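Local coordinates for protein hypothetical methylmalonyl-CoA decarboxylase alpha subunit (Sulfolobus tokodaii, PDB 1X0U) that belongs to the carboxyl transferase family within the ClpP/crotonase superfamily and is found here as an assembly of six copies of the chain, at residues P362-V367 / P400-I405; R351-C356 / Y392-A397; D368-V373 / V406-G411. All blocks are in the same frame, centred on the assembly; numbering follows the deposited sequence.

Contact 1: residues P362-V367 / P400-I405; sequences PLISLV and PKITVI
A parallel strand pair from the core sheet of the crotonase-type fold, the two strands of a beta-alpha-beta crossover, joins Leu363-Val367 to Lys401-Ile405 in exact register, with Pro362 beside Pro400 at the entrance. Such pairs are held by alternating backbone bonds, and here five cross. Leu363 N begins the series by donating to Pro400 O at 3.0 Å, and Leu363 O accepts from Ile402 N. Ser365 carries the middle: its N reaches Ile402 O at 2.9 Å, in the carbonyl plane, while its O takes the short bond from Val404 N at 2.7 Å. Val367 N to Val404 O closes the series, the least straight of the five at 158° at the hydrogen.

Because side chains alternate between the faces, two different surfaces result. On one, Ile364 and Ile402 lie side by side and point the same way; a second torsion of -59° folds CD1 of Ile364 back across the gap to within 3.7 Å of CB of Ile402. Leu366 repeats the theme, its CD2 branch lying 3.8 Å from CB of Val404. The other face mixes polar and apolar groups: OG1 of Thr403 rests against CB of Ser365 at 3.6 Å, and Thr403 CG2 meets Val367 CG2 at an angle. The two hydroxyls find their partners elsewhere, Ser365 OG at Met417 O and Thr403 OG1 at Ser418 O, so neither is left unpaired in this buried layer.

Strand 325-332 flanks the pair, bonding to the backbone of Ile364 and Leu366. Helix 494-505 packs on the isoleucine face through Ile498 and Leu505, with Leu502 on Pro362, and helix 343-358 lies against Leu363 on the other.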
loop_
_atom_site.group_PDB
_atom_site.type_symbol
_atom_site.label_atom_id
_atom_site.label_comp_id
_atom_site.label_asym_id
_atom_site.label_seq_id
_atom_site.Cartn_x
_atom_site.Cartn_y
_atom_site.Cartn_z
ATOM N N PRO A 362 -10.112 -18.080 16.028
ATOM C CA PRO A 362 -9.231 -19.252 15.954
ATOM C C PRO A 362 -10.070 -20.534 15.773
ATOM O O PRO A 362 -11.196 -20.622 16.275
ATOM C CB PRO A 362 -8.515 -19.232 17.306
ATOM C CG PRO A 362 -8.527 -17.800 17.693
ATOM C CD PRO A 362 -9.892 -17.333 17.280
ATOM N N LEU A 363 -9.523 -21.525 15.072
ATOM C CA LEU A 363 -10.248 -22.775 14.848
ATOM C C LEU A 363 -9.620 -24.022 15.460
ATOM O O LEU A 363 -8.427 -24.279 15.300
ATOM C CB LEU A 363 -10.430 -23.025 13.354
ATOM C CG LEU A 363 -11.379 -22.099 12.599
ATOM C CD1 LEU A 363 -11.061 -22.155 11.095
ATOM C CD2 LEU A 363 -12.828 -22.516 12.884
ATOM N N ILE A 364 -10.439 -24.806 16.148
ATOM C CA ILE A 364 -9.969 -26.044 16.744
ATOM C C ILE A 364 -10.629 -27.245 16.087
ATOM O O ILE A 364 -11.859 -27.325 16.017
ATOM C CB ILE A 364 -10.281 -26.109 18.253
ATOM C CG1 ILE A 364 -9.541 -24.992 18.991
ATOM C CG2 ILE A 364 -9.860 -27.463 18.810
ATOM C CD1 ILE A 364 -8.033 -25.059 18.820
ATOM N N SER A 365 -9.812 -28.180 15.607
ATOM C CA SER A 365 -10.332 -29.405 15.014
ATOM C C SER A 365 -10.150 -30.572 15.997
ATOM O O SER A 365 -9.090 -30.732 16.605
ATOM C CB SER A 365 -9.601 -29.748 13.712
ATOM O OG SER A 365 -9.800 -28.758 12.725
ATOM N N LEU A 366 -11.202 -31.369 16.152
ATOM C CA LEU A 366 -11.186 -32.547 17.011
ATOM C C LEU A 366 -11.549 -33.623 16.009
ATOM O O LEU A 366 -12.654 -33.635 15.467
ATOM C CB LEU A 366 -12.239 -32.417 18.119
ATOM C CG LEU A 366 -11.990 -31.193 19.011
ATOM C CD1 LEU A 366 -13.199 -30.893 19.877
ATOM C CD2 LEU A 366 -10.767 -31.434 19.853
ATOM N N VAL A 367 -10.611 -34.531 15.763
ATOM C CA VAL A 367 -10.797 -35.549 14.743
ATOM C C VAL A 367 -11.103 -36.985 15.125
ATOM O O VAL A 367 -10.523 -37.542 16.061
ATOM C CB VAL A 367 -9.556 -35.576 13.809
ATOM C CG1 VAL A 367 -9.797 -36.524 12.629
ATOM C CG2 VAL A 367 -9.242 -34.161 13.330
ATOM N N PRO A 400 -5.385 -18.649 13.694
ATOM C CA PRO A 400 -4.696 -19.790 14.299
ATOM C C PRO A 400 -5.488 -21.077 14.056
ATOM O O PRO A 400 -6.713 -21.083 14.115
ATOM C CB PRO A 400 -4.650 -19.413 15.770
ATOM C CG PRO A 400 -4.435 -17.910 15.691
ATOM C CD PRO A 400 -5.438 -17.506 14.623
ATOM N N LYS A 401 -4.783 -22.160 13.772
ATOM C CA LYS A 401 -5.429 -23.441 13.541
ATOM C C LYS A 401 -4.689 -24.554 14.278
ATOM O O LYS A 401 -3.489 -24.736 14.102
ATOM C CB LYS A 401 -5.490 -23.736 12.040
ATOM C CG LYS A 401 -6.477 -22.840 11.290
ATOM C CD LYS A 401 -6.385 -23.047 9.794
ATOM C CE LYS A 401 -5.025 -22.615 9.267
ATOM N NZ LYS A 401 -4.931 -22.892 7.824
ATOM N N ILE A 402 -5.418 -25.277 15.122
ATOM C CA ILE A 402 -4.851 -26.383 15.894
ATOM C C ILE A 402 -5.743 -27.599 15.748
ATOM O O ILE A 402 -6.974 -27.509 15.864
ATOM C CB ILE A 402 -4.749 -26.047 17.405
ATOM C CG1 ILE A 402 -3.838 -24.848 17.622
ATOM C CG2 ILE A 402 -4.158 -27.226 18.155
ATOM C CD1 ILE A 402 -3.805 -24.353 19.057
ATOM N N THR A 403 -5.119 -28.740 15.486
ATOM C CA THR A 403 -5.852 -29.980 15.339
ATOM C C THR A 403 -5.514 -30.945 16.472
ATOM O O THR A 403 -4.346 -31.114 16.841
ATOM C CB THR A 403 -5.547 -30.662 13.986
ATOM O OG1 THR A 403 -6.045 -29.842 12.921
ATOM C CG2 THR A 403 -6.213 -32.019 13.894
ATOM N N VAL A 404 -6.556 -31.548 17.038
ATOM C CA VAL A 404 -6.396 -32.529 18.091
ATOM C C VAL A 404 -7.120 -33.776 17.608
ATOM O O VAL A 404 -8.354 -33.819 17.552
ATOM C CB VAL A 404 -7.017 -32.087 19.427
ATOM C CG1 VAL A 404 -6.889 -33.218 20.447
ATOM C CG2 VAL A 404 -6.326 -30.849 19.953
ATOM N N ILE A 405 -6.341 -34.787 17.250
ATOM C CA ILE A 405 -6.890 -36.043 16.771
ATOM C C ILE A 405 -7.249 -36.920 17.967
ATOM O O ILE A 405 -6.377 -37.368 18.713
ATOM C CB ILE A 405 -5.864 -36.742 15.853
ATOM C CG1 ILE A 405 -5.573 -35.826 14.651
ATOM C CG2 ILE A 405 -6.383 -38.105 15.424
ATOM C CD1 ILE A 405 -4.562 -36.361 13.651
#

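Contact 2: residues R351-C356 / Y392-A397; sequences RFIRFC and YAFAEA
Arg354, on helix 343-358, reaches across to Ala393 and Glu396 of helix 383-396, showing how one long side chain can serve both packing and charge pairing. From CB the chain leads to CG, and Arg354 CG rests 3.6 Å from Ala393 CB. CD comes next, within van der Waals range of Glu396 OE2. A bend at chi3 (79°) turns the guanidinium side-on to the carboxylate: Arg354 NE donates to Glu396 OE2 at 2.7 Å, and NH2 of the same arginine to Glu396 OE1 at 2.9 Å in a nearly straight bond. Both oxygens use their syn lone pairs, and the two flat groups are 23° from coplanar, which suits a bidentate, side-on salt bridge. Glu396 OE1 also lies at the edge of the Tyr392 ring, in its plane.

One residue back, Ile353 CG2 lies over a face of the Phe394 ring, 4.0 Å from Phe394 CZ.

The helix segments run nearly parallel, axes 8.7 Å apart, and each helix leads into one of two adjacent parallel strands, forming part of the helix layer of the alpha/beta fold. Strand 363-369 lies against both through Leu363 and Ser365, while Ile520 and His517 of a second subunit pack on Arg354 and Glu396.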
loop_
_atom_site.group_PDB
_atom_site.type_symbol
_atom_site.label_atom_id
_atom_site.label_comp_id
_atom_site.label_asym_id
_atom_site.label_seq_id
_atom_site.Cartn_x
_atom_site.Cartn_y
_atom_site.Cartn_z
ATOM N N ARG A 351 -18.257 -23.660 5.159
ATOM C CA ARG A 351 -18.810 -22.311 5.315
ATOM C C ARG A 351 -18.474 -21.777 6.702
ATOM O O ARG A 351 -18.178 -20.595 6.875
ATOM C CB ARG A 351 -20.331 -22.345 5.117
ATOM C CG ARG A 351 -20.912 -21.205 4.267
ATOM C CD ARG A 351 -20.933 -19.909 5.015
ATOM N NE ARG A 351 -21.520 -18.789 4.264
ATOM C CZ ARG A 351 -22.820 -18.482 4.217
ATOM N NH1 ARG A 351 -23.731 -19.212 4.860
ATOM N NH2 ARG A 351 -23.205 -17.383 3.580
ATOM N N PHE A 352 -18.538 -22.656 7.695
ATOM C CA PHE A 352 -18.218 -22.273 9.067
ATOM C C PHE A 352 -16.765 -21.814 9.222
ATOM O O PHE A 352 -16.504 -20.763 9.805
ATOM C CB PHE A 352 -18.461 -23.438 10.034
ATOM C CG PHE A 352 -18.110 -23.118 11.472
ATOM C CD1 PHE A 352 -18.925 -22.288 12.232
ATOM C CD2 PHE A 352 -16.977 -23.665 12.070
ATOM C CE1 PHE A 352 -18.627 -22.009 13.572
ATOM C CE2 PHE A 352 -16.668 -23.393 13.415
ATOM C CZ PHE A 352 -17.496 -22.565 14.164
ATOM N N ILE A 353 -15.803 -22.580 8.723
ATOM C CA ILE A 353 -14.433 -22.126 8.920
ATOM C C ILE A 353 -14.111 -20.804 8.204
ATOM O O ILE A 353 -13.400 -19.954 8.754
ATOM C CB ILE A 353 -13.378 -23.212 8.547
ATOM C CG1 ILE A 353 -13.329 -23.428 7.051
ATOM C CG2 ILE A 353 -13.730 -24.555 9.244
ATOM C CD1 ILE A 353 -14.041 -24.709 6.644
ATOM N N ARG A 354 -14.647 -20.618 6.998
ATOM C CA ARG A 354 -14.404 -19.382 6.261
ATOM C C ARG A 354 -14.910 -18.192 7.066
ATOM O O ARG A 354 -14.221 -17.167 7.167
ATOM C CB ARG A 354 -15.083 -19.422 4.896
ATOM C CG ARG A 354 -14.599 -20.569 3.991
ATOM C CD ARG A 354 -15.004 -20.319 2.548
ATOM N NE ARG A 354 -14.125 -19.356 1.893
ATOM C CZ ARG A 354 -14.545 -18.380 1.097
ATOM N NH1 ARG A 354 -15.840 -18.224 0.871
ATOM N NH2 ARG A 354 -13.670 -17.590 0.493
ATOM N N PHE A 355 -16.104 -18.329 7.654
ATOM C CA PHE A 355 -16.658 -17.247 8.464
ATOM C C PHE A 355 -15.733 -16.932 9.634
ATOM O O PHE A 355 -15.412 -15.766 9.880
ATOM C CB PHE A 355 -18.048 -17.594 9.017
ATOM C CG PHE A 355 -18.586 -16.559 9.969
ATOM C CD1 PHE A 355 -19.301 -15.465 9.499
ATOM C CD2 PHE A 355 -18.273 -16.618 11.328
ATOM C CE1 PHE A 355 -19.684 -14.445 10.363
ATOM C CE2 PHE A 355 -18.648 -15.607 12.190
ATOM C CZ PHE A 355 -19.358 -14.510 11.703
ATOM N N CYS A 356 -15.323 -17.966 10.371
ATOM C CA CYS A 356 -14.429 -17.768 11.508
ATOM C C CYS A 356 -13.160 -17.084 11.027
ATOM O O CYS A 356 -12.668 -16.140 11.661
ATOM C CB CYS A 356 -14.079 -19.106 12.168
ATOM S SG CYS A 356 -15.461 -19.878 13.066
ATOM N N TYR A 392 -10.229 -26.306 0.803
ATOM C CA TYR A 392 -10.026 -24.937 0.379
ATOM C C TYR A 392 -10.154 -24.016 1.581
ATOM O O TYR A 392 -9.273 -23.209 1.861
ATOM C CB TYR A 392 -11.074 -24.559 -0.678
ATOM C CG TYR A 392 -10.889 -23.175 -1.282
ATOM C CD1 TYR A 392 -11.070 -22.019 -0.515
ATOM C CD2 TYR A 392 -10.497 -23.026 -2.606
ATOM C CE1 TYR A 392 -10.862 -20.740 -1.061
ATOM C CE2 TYR A 392 -10.285 -21.760 -3.157
ATOM C CZ TYR A 392 -10.466 -20.624 -2.380
ATOM O OH TYR A 392 -10.226 -19.383 -2.924
ATOM N N ALA A 393 -11.255 -24.155 2.306
ATOM C CA ALA A 393 -11.502 -23.311 3.463
ATOM C C ALA A 393 -10.379 -23.312 4.512
ATOM O O ALA A 393 -10.005 -22.254 5.021
ATOM C CB ALA A 393 -12.824 -23.696 4.082
ATOM N N PHE A 394 -9.846 -24.484 4.856
ATOM C CA PHE A 394 -8.752 -24.535 5.834
ATOM C C PHE A 394 -7.465 -23.980 5.219
ATOM O O PHE A 394 -6.765 -23.185 5.840
ATOM C CB PHE A 394 -8.504 -25.974 6.318
ATOM C CG PHE A 394 -9.265 -26.341 7.560
ATOM C CD1 PHE A 394 -10.063 -27.477 7.592
ATOM C CD2 PHE A 394 -9.164 -25.562 8.706
ATOM C CE1 PHE A 394 -10.743 -27.832 8.742
ATOM C CE2 PHE A 394 -9.843 -25.906 9.867
ATOM C CZ PHE A 394 -10.635 -27.047 9.885
ATOM N N ALA A 395 -7.151 -24.409 3.999
ATOM C CA ALA A 395 -5.947 -23.924 3.324
ATOM C C ALA A 395 -5.982 -22.407 3.160
ATOM O O ALA A 395 -4.941 -21.751 3.131
ATOM C CB ALA A 395 -5.796 -24.595 1.964
ATOM N N GLU A 396 -7.184 -21.851 3.060
ATOM C CA GLU A 396 -7.367 -20.409 2.898
ATOM C C GLU A 396 -7.184 -19.639 4.201
ATOM O O GLU A 396 -6.548 -18.589 4.241
ATOM C CB GLU A 396 -8.774 -20.135 2.363
ATOM C CG GLU A 396 -9.165 -18.660 2.292
ATOM C CD GLU A 396 -10.601 -18.486 1.842
ATOM O OE1 GLU A 396 -10.830 -17.916 0.751
ATOM O OE2 GLU A 396 -11.505 -18.936 2.579
ATOM N N ALA A 397 -7.757 -20.176 5.267
ATOM C CA ALA A 397 -7.711 -19.541 6.572
ATOM C C ALA A 397 -6.316 -19.197 7.107
ATOM O O ALA A 397 -5.367 -19.993 7.028
ATOM C CB ALA A 397 -8.462 -20.409 7.573
#

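Contact 3: residues D368-V373 / V406-G411; sequences DTPGYV and VRKSYG
Asp368 OD1 receives three donors from the neighbouring segment, a compact example of one carboxylate oxygen shared by three donors at a strand end. The backbone N of Lys408 comes to Asp368 OD1 from above the carboxylate plane at 2.9 Å. Arg407 NE approaches Asp368 OD1 on the syn side at 3.2 Å, its N-H aimed almost straight at the oxygen (178°). Lys408 NZ arrives on the syn side too, tilted out of the plane, 3.0 Å from Asp368 OD1. That last grip depends on a coiled lysine: bends at chi3 and chi4 (-56° and -52°) curl the ammonium back to Asp368 OD1, the same oxygen its backbone N reaches. The carboxylate stands nearly upright to the guanidinium; Asp368 OD2 also forms a salt bridge with Arg407 NE at 3.0 Å and is bonded by Tyr289 OH. Farther out, Lys408 NZ also bonds Ala285 O, and Arg407 NH2 bonds Lys287 O.

Beyond the charged cluster the two segments run on in parallel. Tyr410 N donates to Thr369 O at 3.1 Å, nearly end-on to the carbonyl. Pro370 CB then sits 3.6 Å from Lys408 CE, and also touches the Tyr410 ring at CD2 (3.9 Å).

Here the chain turns a corner at Arg407, so strand 408-410 turns away from strand 401-406, pairs with strand 434-436, where Tyr410 OH bonds Glu434, and still meets the end of strand 363-369 at Thr369. Helix 411-416 follows at once and packs through Ala413 on Thr369 and Tyr372; Val200 of a second subunit also touches Tyr372.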
loop_
_atom_site.group_PDB
_atom_site.type_symbol
_atom_site.label_atom_id
_atom_site.label_comp_id
_atom_site.label_asym_id
_atom_site.label_seq_id
_atom_site.Cartn_x
_atom_site.Cartn_y
_atom_site.Cartn_z
ATOM N N ASP A 368 -12.007 -37.577 14.346
ATOM C CA ASP A 368 -12.410 -38.972 14.478
ATOM C C ASP A 368 -13.325 -39.268 13.309
ATOM O O ASP A 368 -14.534 -39.370 13.451
ATOM C CB ASP A 368 -13.135 -39.243 15.804
ATOM C CG ASP A 368 -13.369 -40.728 16.037
ATOM O OD1 ASP A 368 -12.800 -41.547 15.276
ATOM O OD2 ASP A 368 -14.116 -41.077 16.981
ATOM N N THR A 369 -12.725 -39.384 12.136
ATOM C CA THR A 369 -13.471 -39.644 10.920
ATOM C C THR A 369 -12.758 -40.711 10.096
ATOM O O THR A 369 -11.545 -40.642 9.888
ATOM C CB THR A 369 -13.636 -38.338 10.097
ATOM O OG1 THR A 369 -14.276 -38.631 8.850
ATOM C CG2 THR A 369 -12.276 -37.679 9.842
ATOM N N PRO A 370 -13.506 -41.722 9.631
ATOM C CA PRO A 370 -12.999 -42.835 8.829
ATOM C C PRO A 370 -12.976 -42.553 7.329
ATOM O O PRO A 370 -12.459 -43.355 6.553
ATOM C CB PRO A 370 -13.975 -43.948 9.168
ATOM C CG PRO A 370 -15.269 -43.202 9.190
ATOM C CD PRO A 370 -14.924 -41.946 9.978
ATOM N N GLY A 371 -13.547 -41.422 6.919
ATOM C CA GLY A 371 -13.587 -41.095 5.504
ATOM C C GLY A 371 -14.911 -40.465 5.113
ATOM O O GLY A 371 -15.525 -39.789 5.921
ATOM N N TYR A 372 -15.359 -40.698 3.882
ATOM C CA TYR A 372 -16.608 -40.119 3.393
ATOM C C TYR A 372 -17.713 -41.147 3.225
ATOM O O TYR A 372 -17.442 -42.339 3.147
ATOM C CB TYR A 372 -16.366 -39.405 2.052
ATOM C CG TYR A 372 -15.366 -38.270 2.152
ATOM C CD1 TYR A 372 -14.005 -38.528 2.363
ATOM C CD2 TYR A 372 -15.792 -36.935 2.145
ATOM C CE1 TYR A 372 -13.104 -37.485 2.581
ATOM C CE2 TYR A 372 -14.904 -35.898 2.359
ATOM C CZ TYR A 372 -13.565 -36.179 2.586
ATOM O OH TYR A 372 -12.702 -35.160 2.886
ATOM N N VAL A 373 -18.960 -40.677 3.177
ATOM C CA VAL A 373 -20.115 -41.554 2.983
ATOM C C VAL A 373 -20.098 -42.024 1.536
ATOM O O VAL A 373 -20.152 -41.218 0.616
ATOM C CB VAL A 373 -21.436 -40.810 3.255
ATOM C CG1 VAL A 373 -22.621 -41.665 2.817
ATOM C CG2 VAL A 373 -21.539 -40.472 4.733
ATOM N N VAL A 406 -8.546 -37.133 18.151
ATOM C CA VAL A 406 -9.067 -37.931 19.249
ATOM C C VAL A 406 -8.959 -39.426 18.950
ATOM O O VAL A 406 -8.451 -40.197 19.766
ATOM C CB VAL A 406 -10.534 -37.534 19.527
ATOM C CG1 VAL A 406 -11.217 -38.539 20.437
ATOM C CG2 VAL A 406 -10.558 -36.161 20.169
ATOM N N ARG A 407 -9.414 -39.831 17.773
ATOM C CA ARG A 407 -9.356 -41.234 17.402
ATOM C C ARG A 407 -9.002 -41.413 15.930
ATOM O O ARG A 407 -7.902 -41.064 15.507
ATOM C CB ARG A 407 -10.687 -41.931 17.719
ATOM C CG ARG A 407 -10.595 -43.465 17.736
ATOM C CD ARG A 407 -11.875 -44.109 18.287
ATOM N NE ARG A 407 -13.056 -43.795 17.490
ATOM C CZ ARG A 407 -14.242 -44.371 17.660
ATOM N NH1 ARG A 407 -15.271 -44.030 16.893
ATOM N NH2 ARG A 407 -14.398 -45.289 18.603
ATOM N N LYS A 408 -9.931 -41.944 15.146
ATOM C CA LYS A 408 -9.668 -42.175 13.733
ATOM C C LYS A 408 -9.416 -40.901 12.943
ATOM O O LYS A 408 -9.943 -39.840 13.264
ATOM C CB LYS A 408 -10.834 -42.934 13.102
ATOM C CG LYS A 408 -11.071 -44.324 13.699
ATOM C CD LYS A 408 -12.026 -45.136 12.845
ATOM C CE LYS A 408 -13.358 -44.419 12.635
ATOM N NZ LYS A 408 -13.926 -44.000 13.946
ATOM N N SER A 409 -8.597 -41.026 11.905
ATOM C CA SER A 409 -8.273 -39.919 11.015
ATOM C C SER A 409 -7.741 -40.602 9.764
ATOM O O SER A 409 -6.533 -40.799 9.617
ATOM C CB SER A 409 -7.206 -39.029 11.641
ATOM O OG SER A 409 -7.209 -37.753 11.034
ATOM N N TYR A 410 -8.659 -40.964 8.872
ATOM C CA TYR A 410 -8.318 -41.694 7.657
ATOM C C TYR A 410 -8.457 -40.929 6.342
ATOM O O TYR A 410 -9.300 -40.046 6.205
ATOM C CB TYR A 410 -9.194 -42.958 7.521
ATOM C CG TYR A 410 -9.239 -43.934 8.691
ATOM C CD1 TYR A 410 -8.253 -43.942 9.690
ATOM C CD2 TYR A 410 -10.237 -44.907 8.751
ATOM C CE1 TYR A 410 -8.271 -44.906 10.716
ATOM C CE2 TYR A 410 -10.256 -45.863 9.764
ATOM C CZ TYR A 410 -9.272 -45.858 10.740
ATOM O OH TYR A 410 -9.317 -46.809 11.733
ATOM N N GLY A 411 -7.632 -41.337 5.377
ATOM C CA GLY A 411 -7.633 -40.790 4.032
ATOM C C GLY A 411 -7.832 -39.310 3.814
ATOM O O GLY A 411 -7.237 -38.492 4.498
HETATM O O HOH W 1 -16.131 -41.631 14.359
#

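The three contacts trace one crossover and its surroundings. Contact 2 forms a helix layer on the sheet of contact 1, with centres about 12 Å apart: Leu363 CD1 packs on Ile353 CB at 3.6 Å, and Lys401 NZ probably bonds Phe394 O at 2.7 Å, tying a strand start to the end of the helix before it. Contact 3 continues both strands of contact 1 at their C-terminal ends, where Val367 O lies 2.9 Å from Val406 N and 3.1 Å from Arg407 N, bridging the corner. Contacts 2 and 3 do not touch, their nearest atoms being about 9 Å apart, yet both reach the second subunit.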